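Local coordinates for protein cytosine deaminase (PDB 4R85) that probably catalyses the hydrolytic deamination of cytosine and 5-methylcytosine at an iron(II) centre held in an amidohydrolase-fold barrel, at residues L17-G22 / T392-G397; H241-G246 / T272-L277; T291-L296 / V303-D308. All coordinates share one frame; numbering follows the deposited sequence.

Contact 1 of 3, residues L17-G22 / T392-G397; sequences LDLQDG and TSIRHG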
ATOM      1  N   LEU A  17     -10.627  17.507 -25.973  1.00 27.40           N
ATOM      2  CA  LEU A  17     -10.577  18.664 -25.095  1.00 23.53           C
ATOM      3  C   LEU A  17      -9.780  19.775 -25.766  1.00 31.98           C
ATOM      4  O   LEU A  17      -8.645  19.563 -26.203  1.00 33.42           O
ATOM      5  CB  LEU A  17      -9.910  18.288 -23.760  1.00 22.45           C
ATOM      6  CG  LEU A  17     -10.243  16.892 -23.222  1.00 29.97           C
ATOM      7  CD1 LEU A  17      -9.493  16.624 -21.923  1.00 34.02           C
ATOM      8  CD2 LEU A  17     -11.732  16.743 -23.008  1.00 32.31           C
ATOM      9  N   ASP A  18     -10.377  20.958 -25.856  1.00 29.13           N
ATOM     10  CA  ASP A  18      -9.724  22.105 -26.472  1.00 33.29           C
ATOM     11  C   ASP A  18      -9.327  23.100 -25.399  1.00 32.61           C
ATOM     12  O   ASP A  18     -10.182  23.616 -24.678  1.00 30.85           O
ATOM     13  CB  ASP A  18     -10.654  22.776 -27.486  1.00 41.14           C
ATOM     14  CG  ASP A  18     -10.856  21.938 -28.731  1.00 56.20           C
ATOM     15  OD1 ASP A  18      -9.892  21.262 -29.154  1.00 57.70           O
ATOM     16  OD2 ASP A  18     -11.978  21.956 -29.288  1.00 66.42           O
ATOM     17  N   LEU A  19      -8.025  23.350 -25.285  1.00 31.02           N
ATOM     18  CA  LEU A  19      -7.505  24.266 -24.277  1.00 31.75           C
ATOM     19  C   LEU A  19      -7.025  25.538 -24.956  1.00 34.98           C
ATOM     20  O   LEU A  19      -6.337  25.490 -25.978  1.00 34.86           O
ATOM     21  CB  LEU A  19      -6.361  23.617 -23.500  1.00 28.48           C
ATOM     22  CG  LEU A  19      -6.659  22.228 -22.930  1.00 26.85           C
ATOM     23  CD1 LEU A  19      -5.497  21.744 -22.069  1.00 27.49           C
ATOM     24  CD2 LEU A  19      -7.953  22.229 -22.138  1.00 26.23           C
ATOM     25  N   GLN A  20      -7.387  26.679 -24.391  1.00 29.86           N
ATOM     26  CA  GLN A  20      -7.075  27.946 -25.024  1.00 33.39           C
ATOM     27  C   GLN A  20      -7.017  29.039 -23.977  1.00 32.20           C
ATOM     28  O   GLN A  20      -7.892  29.121 -23.123  1.00 36.33           O
ATOM     29  CB  GLN A  20      -8.145  28.265 -26.063  1.00 37.38           C
ATOM     30  CG  GLN A  20      -7.970  29.577 -26.776  1.00 47.93           C
ATOM     31  CD  GLN A  20      -9.003  29.757 -27.867  1.00 56.42           C
ATOM     32  OE1 GLN A  20      -9.477  28.782 -28.457  1.00 56.11           O
ATOM     33  NE2 GLN A  20      -9.370  31.005 -28.133  1.00 62.26           N
ATOM     34  N   ASP A  21      -5.982  29.871 -24.045  1.00 32.46           N
ATOM     35  CA  ASP A  21      -5.822  30.981 -23.108  1.00 39.58           C
ATOM     36  C   ASP A  21      -5.914  30.534 -21.647  1.00 38.85           C
ATOM     37  O   ASP A  21      -6.567  31.183 -20.830  1.00 42.58           O
ATOM     38  CB  ASP A  21      -6.846  32.083 -23.400  1.00 42.42           C
ATOM     39  CG  ASP A  21      -6.636  32.723 -24.757  1.00 53.48           C
ATOM     40  OD1 ASP A  21      -7.632  33.141 -25.389  1.00 56.57           O
ATOM     41  OD2 ASP A  21      -5.469  32.802 -25.195  1.00 57.53           O
ATOM     42  N   GLY A  22      -5.272  29.411 -21.336  1.00 33.63           N
ATOM     43  CA  GLY A  22      -5.196  28.920 -19.970  1.00 32.19           C
ATOM     44  C   GLY A  22      -6.470  28.303 -19.423  1.00 27.52           C
ATOM     45  O   GLY A  22      -6.506  27.872 -18.273  1.00 29.09           O
ATOM     46  N   THR A 392       1.196  12.970 -18.572  1.00 22.33           N
ATOM     47  CA  THR A 392       1.258  14.387 -18.900  1.00 23.19           C
ATOM     48  C   THR A 392       0.582  15.182 -17.800  1.00 21.65           C
ATOM     49  O   THR A 392      -0.472  14.792 -17.308  1.00 22.91           O
ATOM     50  CB  THR A 392       0.547  14.686 -20.233  1.00 28.24           C
ATOM     51  OG1 THR A 392       1.004  13.772 -21.241  1.00 33.83           O
ATOM     52  CG2 THR A 392       0.837  16.111 -20.683  1.00 29.57           C
ATOM     53  N   SER A 393       1.210  16.276 -17.388  1.00 19.90           N
ATOM     54  CA  SER A 393       0.578  17.208 -16.470  1.00 20.64           C
ATOM     55  C   SER A 393       0.529  18.556 -17.154  1.00 21.93           C
ATOM     56  O   SER A 393       1.554  19.072 -17.602  1.00 20.12           O
ATOM     57  CB  SER A 393       1.349  17.311 -15.156  1.00 20.92           C
ATOM     58  OG  SER A 393       0.670  18.149 -14.233  1.00 20.56           O
ATOM     59  N   ILE A 394      -0.674  19.109 -17.244  1.00 20.22           N
ATOM     60  CA  ILE A 394      -0.891  20.396 -17.882  1.00 20.60           C
ATOM     61  C   ILE A 394      -1.382  21.374 -16.836  1.00 21.83           C
ATOM     62  O   ILE A 394      -2.264  21.059 -16.043  1.00 18.44           O
ATOM     63  CB  ILE A 394      -1.908  20.281 -19.036  1.00 20.03           C
ATOM     64  CG1 ILE A 394      -1.354  19.357 -20.122  1.00 20.87           C
ATOM     65  CG2 ILE A 394      -2.228  21.655 -19.623  1.00 20.72           C
ATOM     66  CD1 ILE A 394      -2.341  19.049 -21.247  1.00 24.95           C
ATOM     67  N   ARG A 395      -0.788  22.557 -16.814  1.00 25.81           N
ATOM     68  CA  ARG A 395      -1.149  23.555 -15.822  1.00 26.18           C
ATOM     69  C   ARG A 395      -1.213  24.915 -16.494  1.00 25.03           C
ATOM     70  O   ARG A 395      -0.267  25.322 -17.158  1.00 23.36           O
ATOM     71  CB  ARG A 395      -0.123  23.570 -14.693  1.00 26.77           C
ATOM     72  CG  ARG A 395      -0.339  24.673 -13.687  1.00 19.45           C
ATOM     73  CD  ARG A 395       0.567  24.482 -12.497  1.00 24.00           C
ATOM     74  NE  ARG A 395       0.473  25.593 -11.562  1.00 22.27           N
ATOM     75  CZ  ARG A 395      -0.478  25.708 -10.644  1.00 24.17           C
ATOM     76  NH1 ARG A 395      -1.428  24.786 -10.557  1.00 21.97           N
ATOM     77  NH2 ARG A 395      -0.485  26.746  -9.819  1.00 24.53           N
ATOM     78  N   HIS A 396      -2.335  25.601 -16.320  1.00 23.16           N
ATOM     79  CA  HIS A 396      -2.586  26.872 -17.002  1.00 25.02           C
ATOM     80  C   HIS A 396      -2.376  26.765 -18.520  1.00 27.43           C
ATOM     81  O   HIS A 396      -1.898  27.699 -19.163  1.00 27.63           O
ATOM     82  CB  HIS A 396      -1.733  27.990 -16.388  1.00 28.58           C
ATOM     83  CG  HIS A 396      -1.927  28.155 -14.912  1.00 33.74           C
ATOM     84  ND1 HIS A 396      -1.002  28.779 -14.102  1.00 40.33           N
ATOM     85  CD2 HIS A 396      -2.942  27.777 -14.098  1.00 32.27           C
ATOM     86  CE1 HIS A 396      -1.437  28.776 -12.854  1.00 38.84           C
ATOM     87  NE2 HIS A 396      -2.613  28.174 -12.825  1.00 34.65           N
ATOM     88  N   GLY A 397      -2.732  25.612 -19.083  1.00 26.16           N
ATOM     89  CA  GLY A 397      -2.688  25.415 -20.520  1.00 28.16           C
ATOM     90  C   GLY A 397      -1.340  25.010 -21.095  1.00 25.91           C
ATOM     91  O   GLY A 397      -1.203  24.896 -22.307  1.00 32.21           O
TER
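Leu19 turns CG away from its own carbonyl carbon (chi1 -51°) and leaves the chain extended beyond, while the CG2 methyl of Ile394 lies opposite the backbone N across CA-CB; these two settings aim the branched ends at each other. They meet tip to tip, Leu19 CD1 lying 4.1 Å from Ile394 CG2. The touch is purely apolar, and branched aliphatic residues suit a place where two sheets must be filled between with nothing to bond. Leu372 and Met1 lie against both side chains, and Ile24 and Ala370 add to the cover of Leu19. At the strand ends the backbones themselves approach. Gly22 CA sits 3.6 Å from His396 O, and the CA atoms of Gly22 and Gly397 are 4.3 Å apart, a closeness that depends on Gly397 having no side chain, since a CB there would press on Gly22 CA. Both have positive phi, 74° at Gly22, where this favours glycine, and 84° at Gly397, where the backbone angles themselves call for it. Each follows a residue, Asp21 or His396, that is itself in the left-handed region, which gives two type I' turns. Two tight hairpins, 14-29 and 390-403, thus face each other at their tips. Strands from near both ends of the chain come together in this way in the small beta domain that accompanies the barrel in many amidohydrolases.

Contact 2 of 3, residues H241-G246 / T272-L277; sequences HTCAMG and TESIHL. With FE2 (Fe (II) ion), chain H; 17E (5-methylcytosine), chain G.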
ATOM      1  N   HIS A 241      -7.639  13.666  10.559  1.00 16.30           N
ATOM      2  CA  HIS A 241      -7.181  12.675  11.550  1.00 21.35           C
ATOM      3  C   HIS A 241      -8.188  12.438  12.655  1.00 26.27           C
ATOM      4  O   HIS A 241      -7.851  12.564  13.837  1.00 26.11           O
ATOM      5  CB  HIS A 241      -5.933  13.141  12.299  1.00 18.09           C
ATOM      6  CG  HIS A 241      -4.722  13.347  11.452  1.00 18.10           C
ATOM      7  ND1 HIS A 241      -4.056  12.311  10.835  1.00 20.90           N
ATOM      8  CD2 HIS A 241      -4.010  14.465  11.188  1.00 18.55           C
ATOM      9  CE1 HIS A 241      -2.995  12.786  10.204  1.00 14.02           C
ATOM     10  NE2 HIS A 241      -2.950  14.092  10.398  1.00 15.79           N
ATOM     11  N   THR A 242      -9.412  12.109  12.303  1.00 13.26           N
ATOM     12  CA  THR A 242     -10.393  11.770  13.319  1.00  9.18           C
ATOM     13  C   THR A 242     -10.232  10.303  13.691  1.00 11.60           C
ATOM     14  O   THR A 242     -11.196   9.551  13.676  1.00 11.15           O
ATOM     15  CB  THR A 242     -11.819  12.077  12.809  1.00 12.48           C
ATOM     16  OG1 THR A 242     -12.022  11.472  11.522  1.00 12.27           O
ATOM     17  CG2 THR A 242     -11.984  13.587  12.662  1.00 12.51           C
ATOM     18  N   CYS A 243      -8.996   9.900  14.030  1.00  9.71           N
ATOM     19  CA  CYS A 243      -8.681   8.497  14.303  1.00 11.50           C
ATOM     20  C   CYS A 243      -9.534   7.893  15.421  1.00 15.15           C
ATOM     21  O   CYS A 243      -9.925   6.721  15.357  1.00 13.05           O
ATOM     22  CB  CYS A 243      -7.201   8.341  14.650  1.00 10.86           C
ATOM     23  SG  CYS A 243      -6.106   8.968  13.350  1.00 16.73           S
ATOM     24  N   ALA A 244      -9.804   8.686  16.453  1.00  9.98           N
ATOM     25  CA  ALA A 244     -10.633   8.210  17.565  1.00 11.44           C
ATOM     26  C   ALA A 244     -12.011   7.712  17.105  1.00 12.74           C
ATOM     27  O   ALA A 244     -12.594   6.830  17.736  1.00  9.12           O
ATOM     28  CB  ALA A 244     -10.782   9.305  18.623  1.00 12.38           C
ATOM     29  N   MET A 245     -12.542   8.270  16.019  1.00 11.82           N
ATOM     30  CA  MET A 245     -13.835   7.803  15.528  1.00 10.90           C
ATOM     31  C   MET A 245     -13.790   6.305  15.199  1.00 11.59           C
ATOM     32  O   MET A 245     -14.768   5.593  15.383  1.00 11.91           O
ATOM     33  CB  MET A 245     -14.313   8.605  14.315  1.00 11.00           C
ATOM     34  CG  MET A 245     -15.757   8.289  13.958  1.00 13.35           C
ATOM     35  SD  MET A 245     -16.156   8.766  12.264  1.00 17.88           S
ATOM     36  CE  MET A 245     -15.807  10.509  12.366  1.00 13.27           C
ATOM     37  N   GLY A 246     -12.641   5.821  14.743  1.00 13.70           N
ATOM     38  CA  GLY A 246     -12.471   4.392  14.521  1.00 14.36           C
ATOM     39  C   GLY A 246     -12.508   3.542  15.784  1.00 17.50           C
ATOM     40  O   GLY A 246     -12.515   2.314  15.707  1.00 18.66           O
ATOM     41  N   THR A 272      -2.020   5.717   5.400  1.00 15.87           N
ATOM     42  CA  THR A 272      -0.682   5.168   5.601  1.00 18.82           C
ATOM     43  C   THR A 272      -0.095   5.694   6.906  1.00 17.17           C
ATOM     44  O   THR A 272       0.593   4.975   7.617  1.00 13.28           O
ATOM     45  CB  THR A 272       0.297   5.466   4.436  1.00 13.90           C
ATOM     46  OG1 THR A 272       0.420   6.884   4.243  1.00 16.77           O
ATOM     47  CG2 THR A 272      -0.188   4.811   3.156  1.00 23.99           C
ATOM     48  N   GLU A 273      -0.386   6.946   7.230  1.00 14.13           N
ATOM     49  CA  GLU A 273       0.172   7.526   8.446  1.00 14.39           C
ATOM     50  C   GLU A 273      -0.479   6.897   9.668  1.00 15.17           C
ATOM     51  O   GLU A 273       0.197   6.508  10.627  1.00 14.97           O
ATOM     52  CB  GLU A 273      -0.028   9.039   8.478  1.00 13.78           C
ATOM     53  CG  GLU A 273       0.773   9.714   9.559  1.00 16.04           C
ATOM     54  CD  GLU A 273       2.076  10.296   9.029  1.00 23.04           C
ATOM     55  OE1 GLU A 273       2.406  10.061   7.844  1.00 22.49           O
ATOM     56  OE2 GLU A 273       2.755  11.011   9.790  1.00 19.02           O
ATOM     57  N   SER A 274      -1.796   6.778   9.622  1.00 11.17           N
ATOM     58  CA  SER A 274      -2.538   6.290  10.776  1.00 13.49           C
ATOM     59  C   SER A 274      -2.312   4.817  11.057  1.00 12.68           C
ATOM     60  O   SER A 274      -2.228   4.415  12.213  1.00 15.35           O
ATOM     61  CB  SER A 274      -4.022   6.628  10.641  1.00 20.79           C
ATOM     62  OG  SER A 274      -4.164   8.037  10.747  1.00 27.04           O
ATOM     63  N   ILE A 275      -2.179   4.006  10.011  1.00 12.05           N
ATOM     64  CA  ILE A 275      -1.891   2.597  10.233  1.00 11.04           C
ATOM     65  C   ILE A 275      -0.515   2.445  10.914  1.00  9.83           C
ATOM     66  O   ILE A 275      -0.285   1.510  11.679  1.00 11.66           O
ATOM     67  CB  ILE A 275      -1.965   1.781   8.923  1.00 16.85           C
ATOM     68  CG1 ILE A 275      -2.072   0.286   9.231  1.00 22.12           C
ATOM     69  CG2 ILE A 275      -0.794   2.094   8.004  1.00 15.89           C
ATOM     70  CD1 ILE A 275      -3.471  -0.119   9.719  1.00 26.78           C
ATOM     71  N   HIS A 276       0.380   3.385  10.646  1.00 11.07           N
ATOM     72  CA  HIS A 276       1.712   3.395  11.259  1.00 13.88           C
ATOM     73  C   HIS A 276       1.692   3.933  12.702  1.00 12.06           C
ATOM     74  O   HIS A 276       2.253   3.321  13.601  1.00 12.33           O
ATOM     75  CB  HIS A 276       2.664   4.218  10.371  1.00 15.05           C
ATOM     76  CG  HIS A 276       3.975   4.561  11.011  1.00 13.05           C
ATOM     77  ND1 HIS A 276       4.914   3.611  11.360  1.00 12.32           N
ATOM     78  CD2 HIS A 276       4.520   5.763  11.325  1.00 15.85           C
ATOM     79  CE1 HIS A 276       5.967   4.211  11.888  1.00 17.40           C
ATOM     80  NE2 HIS A 276       5.755   5.517  11.877  1.00 15.51           N
ATOM     81  N   LEU A 277       1.030   5.067  12.920  1.00 12.52           N
ATOM     82  CA  LEU A 277       1.055   5.728  14.227  1.00 11.04           C
ATOM     83  C   LEU A 277       0.003   5.208  15.207  1.00 17.59           C
ATOM     84  O   LEU A 277       0.173   5.313  16.413  1.00 16.92           O
ATOM     85  CB  LEU A 277       0.855   7.240  14.077  1.00  9.71           C
ATOM     86  CG  LEU A 277       1.923   8.043  13.344  1.00  9.68           C
ATOM     87  CD1 LEU A 277       1.550   9.506  13.406  1.00 12.63           C
ATOM     88  CD2 LEU A 277       3.310   7.817  13.986  1.00 12.57           C
TER
HETATM   89 FE   FE2 H 502      -1.222  15.850   9.943  1.00 19.40          FE
HETATM   90  N1  17E G 501       1.967  16.335  13.929  1.00 12.92           N
HETATM   91  C2  17E G 501       0.833  15.771  14.344  1.00 13.67           C
HETATM   92  O2  17E G 501       0.242  16.217  15.499  1.00 13.81           O
HETATM   93  N3  17E G 501       0.251  14.781  13.660  1.00 15.01           N
HETATM   94  C4  17E G 501       0.807  14.320  12.527  1.00 19.47           C
HETATM   95  N4  17E G 501       0.177  13.261  11.805  1.00 20.70           N
HETATM   96  C5  17E G 501       1.994  14.881  12.052  1.00 13.49           C
HETATM   97  C6  17E G 501       2.561  15.913  12.794  1.00 14.79           C
HETATM   98  CM5 17E G 501       2.624  14.382  10.790  1.00 14.00           C
HETATM   99  O   HOH W   1      -5.445   9.911   9.638  1.00 21.26           O
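Cys243 and Ser274 mark the closest approach of the two backbones, with CA atoms 7.4 Å apart, one in a 3-10 turn and the other in helix 271-277. Between them Cys243 SG reaches Ser274 OG at 3.4 Å, a van der Waals touch of two small groups that suit the close, buried approach of loop and helix. Ser274 OG also makes a weak hydrogen bond to Cys270 O, one turn back. A water receives a hydrogen bond from His241 ND1 at 3.0 Å; it also lies beside Ser274 OG, though that distance is too short to be trusted in detail. The ring is thereby held from both ends, for His241 NE2 binds the iron(II) ion at 2.5 Å, the metal lying in the ring plane. This histidine follows barrel strand 237-240, where the amidohydrolase fold places metal ligands at the C-terminal strand ends; His56, His58, His209 and Asp308 complete the site. On the helix, Glu273 sends CG anti to its backbone N (chi1 -168°) and then bends at chi2, bringing OE2 to 3.5 Å from the methyl carbon CM5 of 5-methylcytosine. Ser309 OG hydrogen-bonds the same carboxylate oxygen, positioning it beside the base.

Contact 3 of 3, residues T291-L296 / V303-D308; sequences TRVAEL and VCFAQD. With FE2 (Fe (II) ion), chain H; 17E (5-methylcytosine), chain G.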
ATOM      1  N   THR A 291     -10.201   6.455  10.780  1.00 11.92           N
ATOM      2  CA  THR A 291     -11.575   6.943  10.879  1.00 13.05           C
ATOM      3  C   THR A 291     -12.546   6.136   9.982  1.00 14.66           C
ATOM      4  O   THR A 291     -12.127   5.281   9.181  1.00 12.34           O
ATOM      5  CB  THR A 291     -11.634   8.464  10.561  1.00 10.65           C
ATOM      6  OG1 THR A 291     -12.898   9.000  10.969  1.00 14.11           O
ATOM      7  CG2 THR A 291     -11.407   8.731   9.072  1.00 10.72           C
ATOM      8  N   ARG A 292     -13.843   6.399  10.113  1.00 11.16           N
ATOM      9  CA  ARG A 292     -14.843   5.560   9.436  1.00 11.41           C
ATOM     10  C   ARG A 292     -15.147   6.109   8.048  1.00 12.14           C
ATOM     11  O   ARG A 292     -16.249   6.583   7.784  1.00 12.29           O
ATOM     12  CB  ARG A 292     -16.120   5.476  10.268  1.00 11.37           C
ATOM     13  CG  ARG A 292     -15.886   5.031  11.708  1.00  9.27           C
ATOM     14  CD  ARG A 292     -17.218   4.737  12.403  1.00  9.50           C
ATOM     15  NE  ARG A 292     -17.006   4.429  13.818  1.00 11.86           N
ATOM     16  CZ  ARG A 292     -17.911   3.897  14.629  1.00 12.55           C
ATOM     17  NH1 ARG A 292     -17.607   3.679  15.899  1.00 15.67           N
ATOM     18  NH2 ARG A 292     -19.120   3.589  14.182  1.00 11.03           N
ATOM     19  N   VAL A 293     -14.152   6.035   7.171  1.00 10.93           N
ATOM     20  CA  VAL A 293     -14.209   6.655   5.852  1.00 11.88           C
ATOM     21  C   VAL A 293     -15.382   6.154   5.006  1.00 13.70           C
ATOM     22  O   VAL A 293     -16.114   6.951   4.411  1.00 13.39           O
ATOM     23  CB  VAL A 293     -12.896   6.407   5.072  1.00 13.06           C
ATOM     24  CG1 VAL A 293     -13.016   6.927   3.638  1.00 13.82           C
ATOM     25  CG2 VAL A 293     -11.700   7.053   5.801  1.00 15.70           C
ATOM     26  N   ALA A 294     -15.553   4.842   4.929  1.00  9.95           N
ATOM     27  CA  ALA A 294     -16.621   4.299   4.090  1.00 16.26           C
ATOM     28  C   ALA A 294     -17.992   4.754   4.597  1.00 18.55           C
ATOM     29  O   ALA A 294     -18.886   5.098   3.819  1.00 14.02           O
ATOM     30  CB  ALA A 294     -16.543   2.782   4.038  1.00 21.12           C
ATOM     31  N   GLU A 295     -18.134   4.769   5.914  1.00 12.51           N
ATOM     32  CA  GLU A 295     -19.385   5.123   6.564  1.00 14.07           C
ATOM     33  C   GLU A 295     -19.711   6.627   6.409  1.00 16.16           C
ATOM     34  O   GLU A 295     -20.866   7.003   6.151  1.00 12.89           O
ATOM     35  CB  GLU A 295     -19.331   4.695   8.038  1.00 14.54           C
ATOM     36  CG  GLU A 295     -19.305   3.160   8.264  1.00 21.66           C
ATOM     37  CD  GLU A 295     -17.973   2.471   7.892  1.00 26.21           C
ATOM     38  OE1 GLU A 295     -16.919   3.147   7.798  1.00 19.56           O
ATOM     39  OE2 GLU A 295     -17.981   1.226   7.707  1.00 21.81           O
ATOM     40  N   LEU A 296     -18.702   7.483   6.560  1.00 11.94           N
ATOM     41  CA  LEU A 296     -18.881   8.907   6.259  1.00 11.59           C
ATOM     42  C   LEU A 296     -19.365   9.116   4.811  1.00 11.19           C
ATOM     43  O   LEU A 296     -20.326   9.845   4.560  1.00 10.64           O
ATOM     44  CB  LEU A 296     -17.570   9.663   6.460  1.00  9.72           C
ATOM     45  CG  LEU A 296     -17.112   9.723   7.917  1.00 14.58           C
ATOM     46  CD1 LEU A 296     -15.618  10.045   8.015  1.00 14.69           C
ATOM     47  CD2 LEU A 296     -17.940  10.758   8.657  1.00 15.03           C
ATOM     48  N   VAL A 303     -15.357  13.104   2.278  1.00 11.10           N
ATOM     49  CA  VAL A 303     -14.127  12.601   2.905  1.00 13.43           C
ATOM     50  C   VAL A 303     -13.079  12.360   1.812  1.00 12.18           C
ATOM     51  O   VAL A 303     -13.422  12.080   0.661  1.00 14.07           O
ATOM     52  CB  VAL A 303     -14.406  11.313   3.745  1.00 10.75           C
ATOM     53  CG1 VAL A 303     -14.970  10.200   2.863  1.00 13.96           C
ATOM     54  CG2 VAL A 303     -13.157  10.832   4.499  1.00 10.38           C
ATOM     55  N   CYS A 304     -11.804  12.516   2.146  1.00 10.32           N
ATOM     56  CA  CYS A 304     -10.757  12.274   1.163  1.00 13.20           C
ATOM     57  C   CYS A 304      -9.478  11.760   1.822  1.00 14.78           C
ATOM     58  O   CYS A 304      -9.404  11.698   3.044  1.00 14.05           O
ATOM     59  CB  CYS A 304     -10.495  13.543   0.353  1.00 13.72           C
ATOM     60  SG  CYS A 304      -9.894  14.910   1.358  1.00 18.60           S
ATOM     61  N   PHE A 305      -8.492  11.376   1.011  1.00 11.95           N
ATOM     62  CA  PHE A 305      -7.241  10.798   1.519  1.00  9.79           C
ATOM     63  C   PHE A 305      -6.054  11.730   1.316  1.00 14.55           C
ATOM     64  O   PHE A 305      -6.013  12.493   0.349  1.00 15.51           O
ATOM     65  CB  PHE A 305      -6.928   9.478   0.819  1.00 12.27           C
ATOM     66  CG  PHE A 305      -7.859   8.356   1.164  1.00 13.39           C
ATOM     67  CD1 PHE A 305      -8.083   8.007   2.488  1.00 11.41           C
ATOM     68  CD2 PHE A 305      -8.510   7.640   0.159  1.00 16.95           C
ATOM     69  CE1 PHE A 305      -8.942   6.963   2.816  1.00 12.27           C
ATOM     70  CE2 PHE A 305      -9.369   6.588   0.476  1.00 15.52           C
ATOM     71  CZ  PHE A 305      -9.588   6.255   1.808  1.00 12.14           C
ATOM     72  N   ALA A 306      -5.073  11.643   2.215  1.00 12.22           N
ATOM     73  CA  ALA A 306      -3.904  12.501   2.130  1.00 12.25           C
ATOM     74  C   ALA A 306      -2.650  11.770   2.596  1.00 13.70           C
ATOM     75  O   ALA A 306      -2.728  10.791   3.333  1.00 13.68           O
ATOM     76  CB  ALA A 306      -4.113  13.751   2.970  1.00 14.40           C
ATOM     77  N   GLN A 307      -1.493  12.262   2.168  1.00 16.97           N
ATOM     78  CA  GLN A 307      -0.216  11.653   2.540  1.00 15.84           C
ATOM     79  C   GLN A 307       0.257  11.983   3.956  1.00 15.95           C
ATOM     80  O   GLN A 307       0.856  11.134   4.604  1.00 14.49           O
ATOM     81  CB  GLN A 307       0.872  12.010   1.515  1.00 21.32           C
ATOM     82  CG  GLN A 307       0.580  11.426   0.132  1.00 22.95           C
ATOM     83  CD  GLN A 307       1.513  11.925  -0.943  1.00 30.82           C
ATOM     84  OE1 GLN A 307       2.663  11.499  -1.027  1.00 33.34           O
ATOM     85  NE2 GLN A 307       1.021  12.823  -1.782  1.00 24.60           N
ATOM     86  N   ASP A 308       0.002  13.210   4.411  1.00 13.09           N
ATOM     87  CA  ASP A 308       0.405  13.676   5.748  1.00 13.73           C
ATOM     88  C   ASP A 308       1.913  13.953   5.854  1.00 15.11           C
ATOM     89  O   ASP A 308       2.339  15.093   6.067  1.00 16.33           O
ATOM     90  CB  ASP A 308      -0.040  12.678   6.842  1.00 19.91           C
ATOM     91  CG  ASP A 308      -0.076  13.297   8.214  1.00 19.52           C
ATOM     92  OD1 ASP A 308       0.143  12.594   9.225  1.00 19.67           O
ATOM     93  OD2 ASP A 308      -0.330  14.502   8.283  1.00 17.26           O
TER
HETATM   94 FE   FE2 H 502      -1.222  15.850   9.943  1.00 19.40          FE
HETATM   95  N1  17E G 501       1.967  16.335  13.929  1.00 12.92           N
HETATM   96  C2  17E G 501       0.833  15.771  14.344  1.00 13.67           C
HETATM   97  O2  17E G 501       0.242  16.217  15.499  1.00 13.81           O
HETATM   98  N3  17E G 501       0.251  14.781  13.660  1.00 15.01           N
HETATM   99  C4  17E G 501       0.807  14.320  12.527  1.00 19.47           C
HETATM  100  N4  17E G 501       0.177  13.261  11.805  1.00 20.70           N
HETATM  101  C5  17E G 501       1.994  14.881  12.052  1.00 13.49           C
HETATM  102  C6  17E G 501       2.561  15.913  12.794  1.00 14.79           C
HETATM  103  CM5 17E G 501       2.624  14.382  10.790  1.00 14.00           C
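Val293 and Val303 meet with their side chains crossed at about a right angle, so that a methyl of one falls across the branch of the other. Val293 CG1 is the shared point: it touches Val303 CG1 at 3.9 Å and, at the same distance, CZ of Phe305. The Phe305 side chain runs obliquely to Val293, and its CE1 approaches the second methyl, Val293 CG2, at 4.1 Å, so the outer end of the ring rests against both methyls of the fork. Val303 holds CG1 between its backbone N and carbonyl carbon (chi1 60°), which carries this methyl to the helix backbone, 3.8 Å from Val293 O. Its other methyl, CG2, comes to 4.4 Å from Leu296 CD1, one helical turn after Val293. Valines keep the helix close to the strand, while the longer phenylalanine reaches further and also packs on Ile325 and Leu326 of helix 322-332. Helix 293-298 lies on the beta-alpha-beta crossover from strand 266-269 to the parallel strand 303-305, the last of the TIM barrel, and these residues seal the helix to that strand. Before the helix, Arg292 takes the N-cap position and makes a cation-pi contact with Trp284 of the second subunit. Just past the strand, Asp308 divides its carboxylate between metal and substrate: OD2 binds the iron(II) ion at 2.3 Å, and OD1 accepts a bent hydrogen bond (140°) from N4 of 5-methylcytosine at 2.7 Å.

Contact 1 joins segments from near the two ends of the chain, and contacts 2 and 3 follow in series between them. It lies in the outlying beta domain, its centre about 37 Å from that of contact 2 and about 30 Å from that of contact 3, yet strand 390-395 is linked through strand 372-375 to barrel strand 47-57, so contacts 1 and 3 reach one extended sheet. Contacts 2 and 3 touch, their centres about 9 Å apart, through Thr242 with Thr291 and Met245 with Arg292. Together they bring His241 and Asp308 to the same iron and 5-methylcytosine, and both meet the second subunit, so elements that carry or adjoin active-site residues also help form the subunit interface.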